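Local coordinates for protein putative NADPH-dependent oxidoreductase (Desulfitobacterium hafniense DCB-2, PDB 3DB2) that is a putative NADPH-dependent oxidoreductase, probably binding its nicotinamide cofactor through a Rossmann-fold domain, at residues 327-339 with 343-354. Numbering follows the deposited sequence. Where two conformers were deposited one is given.
Sequences SLRNLAVVLAAVK and EKRPVEIAEIIG
Ile349 and Ile352 are the knobs of this contact, and the two alanines Ala332 and Ala336 floor the holes that receive them, a clear case of small residues on a long helix making room for a short C-terminal one. Ile349 drops among Arg329, Ala332, Ala336 and Val333, its CD1 reaching CA of Val333 at 3.9 Å while CG2 packs against CB of Ala332. Ile352 fills the next hollow, lined by Ala332, Leu335, Ala336 and Lys339. With its CG1 anti to the carbonyl carbon (chi1 -64°), CD1 reaches CE of Lys339, 3.7 Å away, the two side chains passing antiparallel. Toward the start of 327-339, Ile353 CG1 rests on Leu328 CD2 (3.6 Å); further along, Val347, on the edge strand beside strand 197-205, sets CG1 3.8 Å from Ala336 CB. A charged cluster flanks this packing, drawn from residues before and after that strand. Arg345 meets Glu351 with a two-pronged bond, NH1 to OE2 and NH2 to OE1 (2.8 Å), both nearly straight at 175°, while NE holds Glu343 OE1 at 2.7 Å; Glu348 N also bonds to Glu351 OE2. A leucine in place of Arg345 would probably leave both carboxylates without their shared cation, Glu351 keeping just the Glu348 bond of those described. The chemistry thus implies division of labour: apolar knobs seat the C-terminal helix, and a charge network, joined by a long Lys339–Glu343 salt bridge, ties the connecting turn to it.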
loop_
_atom_site.group_PDB
_atom_site.type_symbol
_atom_site.label_atom_id
_atom_site.label_comp_id
_atom_site.label_asym_id
_atom_site.label_seq_id
_atom_site.Cartn_x
_atom_site.Cartn_y
_atom_site.Cartn_z
ATOM N N SER C 327 6.562 -8.997 21.847
ATOM C CA SER C 327 7.061 -9.824 20.736
ATOM C C SER C 327 5.999 -10.803 20.272
ATOM O O SER C 327 5.815 -11.023 19.068
ATOM C CB SER C 327 8.323 -10.589 21.147
ATOM O OG SER C 327 9.301 -9.691 21.627
ATOM N N LEU C 328 5.311 -11.383 21.259
ATOM C CA LEU C 328 4.232 -12.335 21.002
ATOM C C LEU C 328 3.166 -11.608 20.181
ATOM O O LEU C 328 2.598 -12.221 19.286
ATOM C CB LEU C 328 3.693 -12.911 22.303
ATOM C CG LEU C 328 2.694 -14.067 22.231
ATOM C CD1 LEU C 328 2.763 -14.904 23.494
ATOM C CD2 LEU C 328 1.274 -13.593 22.012
ATOM N N ARG C 329 2.891 -10.336 20.460
ATOM C CA ARG C 329 1.869 -9.637 19.701
ATOM C C ARG C 329 2.280 -9.509 18.236
ATOM O O ARG C 329 1.429 -9.551 17.357
ATOM C CB ARG C 329 1.590 -8.244 20.248
ATOM C CG ARG C 329 0.399 -8.119 21.177
ATOM C CD ARG C 329 -0.136 -6.699 21.200
ATOM N NE ARG C 329 -1.589 -6.612 21.176
ATOM C CZ ARG C 329 -2.374 -6.534 20.113
ATOM N NH1 ARG C 329 -1.874 -6.537 18.883
ATOM N NH2 ARG C 329 -3.689 -6.458 20.298
ATOM N N ASN C 330 3.580 -9.361 18.001
ATOM C CA ASN C 330 4.056 -9.290 16.606
ATOM C C ASN C 330 3.850 -10.613 15.898
ATOM O O ASN C 330 3.401 -10.715 14.742
ATOM C CB ASN C 330 5.533 -8.868 16.567
ATOM C CG ASN C 330 5.770 -7.439 17.008
ATOM O OD1 ASN C 330 4.820 -6.657 16.984
ATOM N ND2 ASN C 330 7.015 -7.149 17.371
ATOM N N LEU C 331 4.174 -11.731 16.549
ATOM C CA LEU C 331 3.954 -13.041 15.959
ATOM C C LEU C 331 2.473 -13.313 15.676
ATOM O O LEU C 331 2.102 -13.914 14.681
ATOM C CB LEU C 331 4.413 -14.146 16.904
ATOM C CG LEU C 331 4.131 -15.612 16.496
ATOM C CD1 LEU C 331 4.812 -15.885 15.156
ATOM C CD2 LEU C 331 4.577 -16.545 17.620
ATOM N N ALA C 332 1.635 -12.875 16.615
ATOM C CA ALA C 332 0.187 -13.039 16.521
ATOM C C ALA C 332 -0.375 -12.376 15.264
ATOM O O ALA C 332 -1.310 -12.881 14.652
ATOM C CB ALA C 332 -0.465 -12.454 17.763
ATOM N N VAL C 333 0.187 -11.248 14.849
ATOM C CA VAL C 333 -0.225 -10.650 13.575
ATOM C C VAL C 333 0.047 -11.611 12.421
ATOM O O VAL C 333 -0.779 -11.820 11.531
ATOM C CB VAL C 333 0.458 -9.292 13.370
ATOM C CG1 VAL C 333 0.164 -8.622 12.049
ATOM C CG2 VAL C 333 0.004 -8.331 14.486
ATOM N N VAL C 334 1.248 -12.218 12.425
ATOM C CA VAL C 334 1.616 -13.155 11.376
ATOM C C VAL C 334 0.665 -14.351 11.425
ATOM O O VAL C 334 0.191 -14.776 10.369
ATOM C CB VAL C 334 3.091 -13.592 11.480
ATOM C CG1 VAL C 334 3.412 -14.655 10.424
ATOM C CG2 VAL C 334 4.049 -12.418 11.292
ATOM N N LEU C 335 0.376 -14.874 12.615
ATOM C CA LEU C 335 -0.467 -16.075 12.671
ATOM C C LEU C 335 -1.903 -15.732 12.243
ATOM O O LEU C 335 -2.571 -16.535 11.589
ATOM C CB LEU C 335 -0.408 -16.706 14.052
ATOM C CG LEU C 335 0.973 -17.148 14.551
ATOM C CD1 LEU C 335 0.907 -17.585 16.013
ATOM C CD2 LEU C 335 1.560 -18.264 13.687
ATOM N N ALA C 336 -2.333 -14.530 12.595
ATOM C CA ALA C 336 -3.715 -14.138 12.237
ATOM C C ALA C 336 -3.837 -14.005 10.736
ATOM O O ALA C 336 -4.881 -14.359 10.157
ATOM C CB ALA C 336 -4.059 -12.863 12.972
ATOM N N ALA C 337 -2.772 -13.471 10.118
ATOM C CA ALA C 337 -2.722 -13.315 8.663
ATOM C C ALA C 337 -2.723 -14.644 7.934
ATOM O O ALA C 337 -3.407 -14.810 6.927
ATOM C CB ALA C 337 -1.500 -12.495 8.254
ATOM N N VAL C 338 -1.966 -15.625 8.413
ATOM C CA VAL C 338 -2.070 -16.975 7.820
ATOM C C VAL C 338 -3.441 -17.597 8.024
ATOM O O VAL C 338 -4.011 -18.217 7.106
ATOM C CB VAL C 338 -0.942 -17.841 8.398
ATOM C CG1 VAL C 338 -0.998 -19.273 7.894
ATOM C CG2 VAL C 338 0.396 -17.204 8.021
ATOM N N LYS C 339 -4.024 -17.408 9.207
ATOM C CA LYS C 339 -5.346 -17.918 9.526
ATOM C C LYS C 339 -6.352 -17.257 8.561
ATOM O O LYS C 339 -7.279 -17.943 8.119
ATOM C CB LYS C 339 -5.801 -17.633 10.942
ATOM C CG LYS C 339 -7.083 -18.364 11.301
ATOM C CD LYS C 339 -7.512 -18.178 12.746
ATOM C CE LYS C 339 -6.704 -19.001 13.731
ATOM N NZ LYS C 339 -6.810 -20.468 13.506
ATOM N N GLU C 343 -8.933 -19.371 6.120
ATOM C CA GLU C 343 -10.327 -19.260 6.488
ATOM C C GLU C 343 -11.082 -18.208 5.684
ATOM O O GLU C 343 -12.291 -18.073 5.868
ATOM C CB GLU C 343 -10.368 -19.002 7.995
ATOM C CG GLU C 343 -9.835 -20.233 8.742
ATOM C CD GLU C 343 -10.211 -20.262 10.200
ATOM O OE1 GLU C 343 -11.261 -19.743 10.624
ATOM O OE2 GLU C 343 -9.417 -20.834 10.973
ATOM N N LYS C 344 -10.372 -17.504 4.814
ATOM C CA LYS C 344 -10.883 -16.498 3.918
ATOM C C LYS C 344 -11.758 -15.485 4.652
ATOM O O LYS C 344 -12.905 -15.172 4.333
ATOM C CB LYS C 344 -11.643 -17.174 2.774
ATOM C CG LYS C 344 -10.744 -18.056 1.895
ATOM C CD LYS C 344 -11.561 -18.602 0.724
ATOM C CE LYS C 344 -10.765 -19.608 -0.105
ATOM N NZ LYS C 344 -11.631 -20.164 -1.191
ATOM N N ARG C 345 -11.203 -14.866 5.690
ATOM C CA ARG C 345 -11.947 -14.004 6.579
ATOM C C ARG C 345 -11.012 -13.157 7.404
ATOM O O ARG C 345 -9.870 -13.586 7.605
ATOM C CB ARG C 345 -12.825 -14.839 7.532
ATOM C CG ARG C 345 -12.005 -15.619 8.582
ATOM C CD ARG C 345 -12.836 -16.530 9.443
ATOM N NE ARG C 345 -12.189 -17.179 10.557
ATOM C CZ ARG C 345 -11.854 -16.710 11.746
ATOM N NH1 ARG C 345 -12.092 -15.447 12.058
ATOM N NH2 ARG C 345 -11.257 -17.494 12.660
ATOM N N PRO C 346 -11.460 -12.001 7.875
ATOM C CA PRO C 346 -10.678 -11.237 8.851
ATOM C C PRO C 346 -10.610 -11.982 10.190
ATOM O O PRO C 346 -11.519 -12.728 10.578
ATOM C CB PRO C 346 -11.466 -9.952 9.061
ATOM C CG PRO C 346 -12.838 -10.281 8.606
ATOM C CD PRO C 346 -12.692 -11.299 7.498
ATOM N N VAL C 347 -9.522 -11.763 10.904
ATOM C CA VAL C 347 -9.205 -12.526 12.107
ATOM C C VAL C 347 -8.806 -11.564 13.204
ATOM O O VAL C 347 -7.920 -10.719 12.959
ATOM C CB VAL C 347 -8.045 -13.502 11.861
ATOM C CG1 VAL C 347 -7.653 -14.161 13.189
ATOM C CG2 VAL C 347 -8.443 -14.530 10.816
ATOM N N GLU C 348 -9.468 -11.688 14.344
ATOM C CA GLU C 348 -9.187 -10.863 15.520
ATOM C C GLU C 348 -7.862 -11.365 16.113
ATOM O O GLU C 348 -7.595 -12.550 16.201
ATOM C CB GLU C 348 -10.277 -10.925 16.574
ATOM C CG GLU C 348 -11.680 -10.567 16.112
ATOM C CD GLU C 348 -11.754 -9.130 15.624
ATOM O OE1 GLU C 348 -11.486 -8.220 16.435
ATOM O OE2 GLU C 348 -12.067 -8.974 14.431
ATOM N N ILE C 349 -7.010 -10.447 16.551
ATOM C CA ILE C 349 -5.788 -10.883 17.222
ATOM C C ILE C 349 -6.129 -11.608 18.514
ATOM O O ILE C 349 -5.422 -12.493 18.979
ATOM C CB ILE C 349 -4.887 -9.670 17.497
ATOM C CG1 ILE C 349 -4.505 -8.859 16.253
ATOM C CG2 ILE C 349 -3.639 -10.113 18.238
ATOM C CD1 ILE C 349 -3.642 -9.643 15.277
ATOM N N ALA C 350 -7.261 -11.274 19.141
ATOM C CA ALA C 350 -7.610 -11.971 20.382
ATOM C C ALA C 350 -7.835 -13.461 20.169
ATOM O O ALA C 350 -7.586 -14.282 21.060
ATOM C CB ALA C 350 -8.860 -11.330 20.979
ATOM N N GLU C 351 -8.279 -13.823 18.984
ATOM C CA GLU C 351 -8.573 -15.189 18.579
ATOM C C GLU C 351 -7.319 -16.053 18.633
ATOM O O GLU C 351 -7.285 -17.276 18.789
ATOM C CB GLU C 351 -9.101 -15.259 17.167
ATOM C CG GLU C 351 -10.533 -14.863 16.910
ATOM C CD GLU C 351 -10.830 -15.137 15.432
ATOM O OE1 GLU C 351 -10.528 -16.306 15.116
ATOM O OE2 GLU C 351 -11.293 -14.223 14.698
ATOM N N ILE C 352 -6.188 -15.385 18.458
ATOM C CA ILE C 352 -4.891 -16.053 18.388
ATOM C C ILE C 352 -4.360 -16.095 19.823
ATOM O O ILE C 352 -3.980 -17.135 20.332
ATOM C CB ILE C 352 -3.879 -15.328 17.495
ATOM C CG1 ILE C 352 -4.254 -15.248 16.022
ATOM C CG2 ILE C 352 -2.481 -15.942 17.639
ATOM C CD1 ILE C 352 -4.312 -16.614 15.347
ATOM N N ILE C 353 -4.338 -14.948 20.450
ATOM C CA ILE C 353 -3.629 -14.683 21.690
ATOM C C ILE C 353 -4.425 -15.227 22.869
ATOM O O ILE C 353 -3.846 -15.867 23.738
ATOM C CB ILE C 353 -3.420 -13.166 21.842
ATOM C CG1 ILE C 353 -2.097 -12.691 21.251
ATOM C CG2 ILE C 353 -3.587 -12.754 23.296
ATOM C CD1 ILE C 353 -1.981 -11.173 21.275
ATOM N N GLY C 354 -5.720 -14.953 22.825
ATOM C CA GLY C 354 -6.676 -15.223 23.892
ATOM C C GLY C 354 -7.649 -14.040 23.872
ATOM O O GLY C 354 -8.863 -14.267 23.692
ATOM O OXT GLY C 354 -7.129 -12.910 24.017
#